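Side-chain contacts in soluble lytic murein transglycosylase (Escherichia coli, PDB 1QSA), which cleaves the glycosidic bonds between N-acetylmuramic acid and N-acetylglucosamine in peptidoglycan, leaving a 1,6-anhydro bond in the N-acetylmuramic acid residue: residues Asn197-Leu202 and Ala226-Glu231; Val220-Val225 and Gln252-Ile257. All coordinates share one frame; numbering follows the deposited sequence.

Interaction 1 (Asn197-Leu202 and Ala226-Glu231); sequences NPNTVL and ARQDAE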
loop_
_atom_site.group_PDB
_atom_site.type_symbol
_atom_site.label_atom_id
_atom_site.label_comp_id
_atom_site.label_asym_id
_atom_site.label_seq_id
_atom_site.Cartn_x
_atom_site.Cartn_y
_atom_site.Cartn_z
ATOM N N ASN A 197 14.214 -25.292 -6.114
ATOM C CA ASN A 197 13.763 -25.308 -7.500
ATOM C C ASN A 197 12.382 -25.954 -7.566
ATOM O O ASN A 197 12.243 -27.170 -7.419
ATOM C CB ASN A 197 14.770 -26.082 -8.356
ATOM C CG ASN A 197 14.349 -26.192 -9.799
ATOM O OD1 ASN A 197 13.383 -25.560 -10.230
ATOM N ND2 ASN A 197 15.075 -27.004 -10.560
ATOM N N PRO A 198 11.341 -25.137 -7.814
ATOM C CA PRO A 198 9.964 -25.623 -7.894
ATOM C C PRO A 198 9.733 -26.636 -9.006
ATOM O O PRO A 198 8.722 -27.326 -9.012
ATOM C CB PRO A 198 9.160 -24.341 -8.104
ATOM C CG PRO A 198 10.093 -23.470 -8.862
ATOM C CD PRO A 198 11.419 -23.710 -8.185
ATOM N N ASN A 199 10.683 -26.740 -9.931
ATOM C CA ASN A 199 10.554 -27.698 -11.019
ATOM C C ASN A 199 10.734 -29.134 -10.557
ATOM O O ASN A 199 10.499 -30.057 -11.331
ATOM C CB ASN A 199 11.484 -27.352 -12.183
ATOM C CG ASN A 199 11.045 -26.097 -12.889
ATOM O OD1 ASN A 199 10.001 -26.075 -13.545
ATOM N ND2 ASN A 199 11.795 -25.017 -12.698
ATOM N N THR A 200 11.119 -29.325 -9.292
ATOM C CA THR A 200 11.239 -30.679 -8.746
ATOM C C THR A 200 9.877 -31.127 -8.183
ATOM O O THR A 200 9.764 -32.201 -7.591
ATOM C CB THR A 200 12.282 -30.755 -7.604
ATOM O OG1 THR A 200 11.926 -29.834 -6.560
ATOM C CG2 THR A 200 13.667 -30.418 -8.114
ATOM N N VAL A 201 8.834 -30.330 -8.406
ATOM C CA VAL A 201 7.511 -30.639 -7.864
ATOM C C VAL A 201 6.910 -32.013 -8.164
ATOM O O VAL A 201 6.315 -32.623 -7.279
ATOM C CB VAL A 201 6.470 -29.516 -8.159
ATOM C CG1 VAL A 201 6.160 -29.422 -9.656
ATOM C CG2 VAL A 201 5.201 -29.752 -7.341
ATOM N N LEU A 202 7.053 -32.515 -9.392
ATOM C CA LEU A 202 6.486 -33.827 -9.692
ATOM C C LEU A 202 7.264 -34.930 -8.966
ATOM O O LEU A 202 6.664 -35.890 -8.464
ATOM C CB LEU A 202 6.437 -34.079 -11.200
ATOM C CG LEU A 202 5.686 -35.348 -11.625
ATOM C CD1 LEU A 202 4.260 -35.358 -11.073
ATOM C CD2 LEU A 202 5.669 -35.433 -13.147
ATOM N N ALA A 226 4.251 -22.725 -13.119
ATOM C CA ALA A 226 3.346 -22.129 -14.109
ATOM C C ALA A 226 3.745 -20.710 -14.471
ATOM O O ALA A 226 3.503 -20.255 -15.594
ATOM C CB ALA A 226 1.907 -22.147 -13.611
ATOM N N ARG A 227 4.313 -19.997 -13.504
ATOM C CA ARG A 227 4.747 -18.623 -13.731
ATOM C C ARG A 227 5.930 -18.597 -14.701
ATOM O O ARG A 227 6.065 -17.670 -15.496
ATOM C CB ARG A 227 5.120 -17.970 -12.398
ATOM C CG ARG A 227 5.404 -16.481 -12.482
ATOM C CD ARG A 227 5.640 -15.913 -11.093
ATOM N NE ARG A 227 5.992 -14.497 -11.125
ATOM C CZ ARG A 227 7.237 -14.031 -11.088
ATOM N NH1 ARG A 227 8.267 -14.867 -11.014
ATOM N NH2 ARG A 227 7.454 -12.722 -11.121
ATOM N N GLN A 228 6.770 -19.629 -14.637
ATOM C CA GLN A 228 7.935 -19.758 -15.507
ATOM C C GLN A 228 7.556 -20.298 -16.893
ATOM O O GLN A 228 8.037 -19.804 -17.912
ATOM C CB GLN A 228 8.962 -20.722 -14.888
ATOM C CG GLN A 228 9.580 -20.279 -13.567
ATOM C CD GLN A 228 10.531 -21.324 -12.980
ATOM O OE1 GLN A 228 10.981 -22.236 -13.679
ATOM N NE2 GLN A 228 10.832 -21.196 -11.689
ATOM N N ASP A 229 6.682 -21.301 -16.914
ATOM C CA ASP A 229 6.272 -21.963 -18.150
ATOM C C ASP A 229 4.860 -22.521 -17.984
ATOM O O ASP A 229 4.665 -23.627 -17.463
ATOM C CB ASP A 229 7.272 -23.096 -18.434
ATOM C CG ASP A 229 7.103 -23.726 -19.814
ATOM O OD1 ASP A 229 5.971 -23.842 -20.320
ATOM O OD2 ASP A 229 8.135 -24.141 -20.383
ATOM N N ALA A 230 3.877 -21.766 -18.467
ATOM C CA ALA A 230 2.478 -22.153 -18.358
ATOM C C ALA A 230 2.138 -23.486 -19.020
ATOM O O ALA A 230 1.299 -24.230 -18.511
ATOM C CB ALA A 230 1.576 -21.042 -18.900
ATOM N N GLU A 231 2.798 -23.795 -20.138
ATOM C CA GLU A 231 2.539 -25.045 -20.854
ATOM C C GLU A 231 3.074 -26.259 -20.094
ATOM O O GLU A 231 2.403 -27.291 -20.008
ATOM C CB GLU A 231 3.118 -24.994 -22.274
ATOM C CG GLU A 231 2.806 -26.233 -23.141
ATOM C CD GLU A 231 1.322 -26.434 -23.437
ATOM O OE1 GLU A 231 0.481 -25.621 -23.001
ATOM O OE2 GLU A 231 0.982 -27.421 -24.122
#
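Gln228, in the last turn of helix 212-228, reaches across to Pro198 and Asn199 in the turn that separates helix 185-196 from helix 201-207. From CB, which points toward that turn, CG continues anti to the carbonyl carbon (chi1 -64°), and the chain then runs extended, bringing the amide up to Pro198 and Asn199; it meets the Asn199 side chain from the opposite direction, with the two amide planes far from parallel. The two atoms beyond CD divide the work. Gln228 OE1 accepts a nearly straight hydrogen bond from Asn199 ND2 (3.1 Å, N-H...O 173°); the oxygen lies in the amide plane of Asn199, whereas the donor is tilted 23° from the carbonyl plane of Gln228. Gln228 NE2 rests against the proline ring, 3.7 Å from Pro198 CG.

The Asn199 amide is itself held from behind. Its ND2 also donates to Asn197 OD1 (3.0 Å), on a lone pair in the carbonyl plane, and the same oxygen takes the backbone N of Asn199 from above that plane, closing an Asx turn. ND2 thus donates to two side-chain carbonyl oxygens, one in its own turn and one on Gln228. With just 94 Å² buried and Asn199 and Gln228 both exposed, this is a polar surface bridge within the alpha-superhelix, made by a neutral amide-amide hydrogen bond with no formal charge on either partner.

Interaction 2 (Val220-Val225 and Gln252-Ile257); sequences VAFASV and QELRDI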
loop_
_atom_site.group_PDB
_atom_site.type_symbol
_atom_site.label_atom_id
_atom_site.label_comp_id
_atom_site.label_asym_id
_atom_site.label_seq_id
_atom_site.Cartn_x
_atom_site.Cartn_y
_atom_site.Cartn_z
ATOM N N VAL A 220 1.925 -24.885 -4.161
ATOM C CA VAL A 220 2.644 -23.610 -4.212
ATOM C C VAL A 220 3.767 -23.710 -5.261
ATOM O O VAL A 220 3.926 -22.826 -6.107
ATOM C CB VAL A 220 3.239 -23.220 -2.829
ATOM C CG1 VAL A 220 4.028 -21.909 -2.946
ATOM C CG2 VAL A 220 2.125 -23.058 -1.789
ATOM N N ALA A 221 4.531 -24.798 -5.222
ATOM C CA ALA A 221 5.617 -24.985 -6.179
ATOM C C ALA A 221 5.059 -25.022 -7.609
ATOM O O ALA A 221 5.647 -24.476 -8.533
ATOM C CB ALA A 221 6.376 -26.266 -5.876
ATOM N N PHE A 222 3.895 -25.648 -7.761
ATOM C CA PHE A 222 3.244 -25.766 -9.066
ATOM C C PHE A 222 2.945 -24.372 -9.629
ATOM O O PHE A 222 3.139 -24.122 -10.823
ATOM C CB PHE A 222 1.963 -26.593 -8.940
ATOM C CG PHE A 222 1.189 -26.727 -10.235
ATOM C CD1 PHE A 222 1.544 -27.686 -11.180
ATOM C CD2 PHE A 222 0.094 -25.909 -10.487
ATOM C CE1 PHE A 222 0.808 -27.827 -12.368
ATOM C CE2 PHE A 222 -0.643 -26.039 -11.662
ATOM C CZ PHE A 222 -0.290 -26.996 -12.602
ATOM N N ALA A 223 2.478 -23.472 -8.769
ATOM C CA ALA A 223 2.203 -22.098 -9.183
ATOM C C ALA A 223 3.500 -21.418 -9.662
ATOM O O ALA A 223 3.493 -20.671 -10.639
ATOM C CB ALA A 223 1.578 -21.323 -8.035
ATOM N N SER A 224 4.624 -21.700 -9.001
ATOM C CA SER A 224 5.911 -21.116 -9.406
ATOM C C SER A 224 6.322 -21.650 -10.781
ATOM O O SER A 224 6.849 -20.901 -11.621
ATOM C CB SER A 224 7.003 -21.414 -8.369
ATOM O OG SER A 224 6.653 -20.873 -7.107
ATOM N N VAL A 225 6.075 -22.942 -11.005
ATOM C CA VAL A 225 6.390 -23.575 -12.289
ATOM C C VAL A 225 5.538 -22.943 -13.390
ATOM O O VAL A 225 6.050 -22.655 -14.469
ATOM C CB VAL A 225 6.119 -25.103 -12.264
ATOM C CG1 VAL A 225 6.233 -25.694 -13.680
ATOM C CG2 VAL A 225 7.110 -25.796 -11.326
ATOM N N GLN A 252 -9.012 -28.642 -9.511
ATOM C CA GLN A 252 -9.501 -27.370 -10.050
ATOM C C GLN A 252 -8.585 -26.221 -9.648
ATOM O O GLN A 252 -8.406 -25.285 -10.422
ATOM C CB GLN A 252 -10.945 -27.076 -9.624
ATOM C CG GLN A 252 -11.567 -25.834 -10.325
ATOM C CD GLN A 252 -11.523 -25.903 -11.859
ATOM O OE1 GLN A 252 -11.731 -26.962 -12.456
ATOM N NE2 GLN A 252 -11.257 -24.762 -12.499
ATOM N N GLU A 253 -7.999 -26.288 -8.450
ATOM C CA GLU A 253 -7.081 -25.235 -8.025
ATOM C C GLU A 253 -5.898 -25.227 -8.979
ATOM O O GLU A 253 -5.410 -24.160 -9.373
ATOM C CB GLU A 253 -6.567 -25.429 -6.588
ATOM C CG GLU A 253 -5.569 -24.310 -6.214
ATOM C CD GLU A 253 -4.865 -24.468 -4.867
ATOM O OE1 GLU A 253 -4.800 -25.590 -4.333
ATOM O OE2 GLU A 253 -4.342 -23.446 -4.362
ATOM N N LEU A 254 -5.434 -26.415 -9.367
ATOM C CA LEU A 254 -4.311 -26.497 -10.292
ATOM C C LEU A 254 -4.710 -25.901 -11.651
ATOM O O LEU A 254 -3.915 -25.212 -12.286
ATOM C CB LEU A 254 -3.844 -27.943 -10.480
ATOM C CG LEU A 254 -3.332 -28.680 -9.242
ATOM C CD1 LEU A 254 -2.745 -30.010 -9.690
ATOM C CD2 LEU A 254 -2.263 -27.849 -8.507
ATOM N N ARG A 255 -5.937 -26.184 -12.089
ATOM C CA ARG A 255 -6.424 -25.646 -13.363
ATOM C C ARG A 255 -6.466 -24.124 -13.302
ATOM O O ARG A 255 -6.049 -23.461 -14.246
ATOM C CB ARG A 255 -7.822 -26.168 -13.690
ATOM C CG ARG A 255 -7.862 -27.616 -14.131
ATOM C CD ARG A 255 -9.205 -27.934 -14.775
ATOM N NE ARG A 255 -9.369 -29.374 -14.941
ATOM C CZ ARG A 255 -10.113 -30.133 -14.144
ATOM N NH1 ARG A 255 -10.791 -29.591 -13.142
ATOM N NH2 ARG A 255 -10.187 -31.437 -14.358
ATOM N N ASP A 256 -6.946 -23.582 -12.178
ATOM C CA ASP A 256 -7.039 -22.127 -11.982
ATOM C C ASP A 256 -5.663 -21.479 -12.090
ATOM O O ASP A 256 -5.502 -20.425 -12.711
ATOM C CB ASP A 256 -7.632 -21.785 -10.602
ATOM C CG ASP A 256 -9.121 -22.079 -10.487
ATOM O OD1 ASP A 256 -9.771 -22.472 -11.476
ATOM O OD2 ASP A 256 -9.653 -21.910 -9.375
ATOM N N ILE A 257 -4.678 -22.103 -11.441
ATOM C CA ILE A 257 -3.305 -21.611 -11.443
ATOM C C ILE A 257 -2.768 -21.464 -12.871
ATOM O O ILE A 257 -2.197 -20.427 -13.225
ATOM C CB ILE A 257 -2.407 -22.549 -10.608
ATOM C CG1 ILE A 257 -2.703 -22.339 -9.118
ATOM C CG2 ILE A 257 -0.927 -22.327 -10.921
ATOM C CD1 ILE A 257 -2.162 -23.439 -8.233
#
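Phe222 leaves helix 212-228 with CG anti to the backbone N (chi1 178°), which sends its ring toward helix 248-260, while Leu254 CG and Ile257 CG1 each stand anti to the carbonyl carbon. In Ile257 the same rotation (chi1 -74°) sets CG2 anti to its own backbone N and pushes that methyl against the other helix. Leu254 CD2 lies over one face of the Phe222 ring, 4.1 Å from the centroid, in a CH-pi contact. Ile257 CG2 comes in obliquely, 3.7 Å from Phe222 CD2, and also sits 3.6 Å from Ala223 CA, where the small alanine side chain lets it approach the backbone. Farther out on the ring, Phe222 CE2 packs 3.4 Å from Leu254 O.

The two helix segments run in nearly the same direction, at 25° to each other and with axes 10.1 Å apart. Helix 230-243, which connects these two helices, adds Ile237 and Leu240 around the ring. Replacing Phe222 by an alanine would probably open a gap between the helices, leaving the Leu254 methyl without its aromatic face and Ile257 CG2 without its ring neighbour. The contact is carried by dispersion and CH-pi packing: it is an apolar meeting of aliphatic methyls with one aromatic ring, between two helices of the superhelix that are not consecutive in the chain.

From the N terminus, the chain first passes the turn and helix start at 197-202, then runs through helix 201-207 into helix 212-228, whose middle supplies 220-225. At the end of that helix, 226-231 comes back beside the turn, and interaction 1 closes a loop of 23 intervening residues. Helix 230-243 follows, and helix 248-260 closes the second loop through interaction 2. The loops cross rather than nest, because 220-225 lies inside the first and its partner beyond it. Helix 212-228 is common to both; Pro198 packs on Ser224, and the two centres are about 9 Å apart. Together they join the turn before helix 201-207, helix 212-228 and helix 248-260, away from the predicted active-site Glu478.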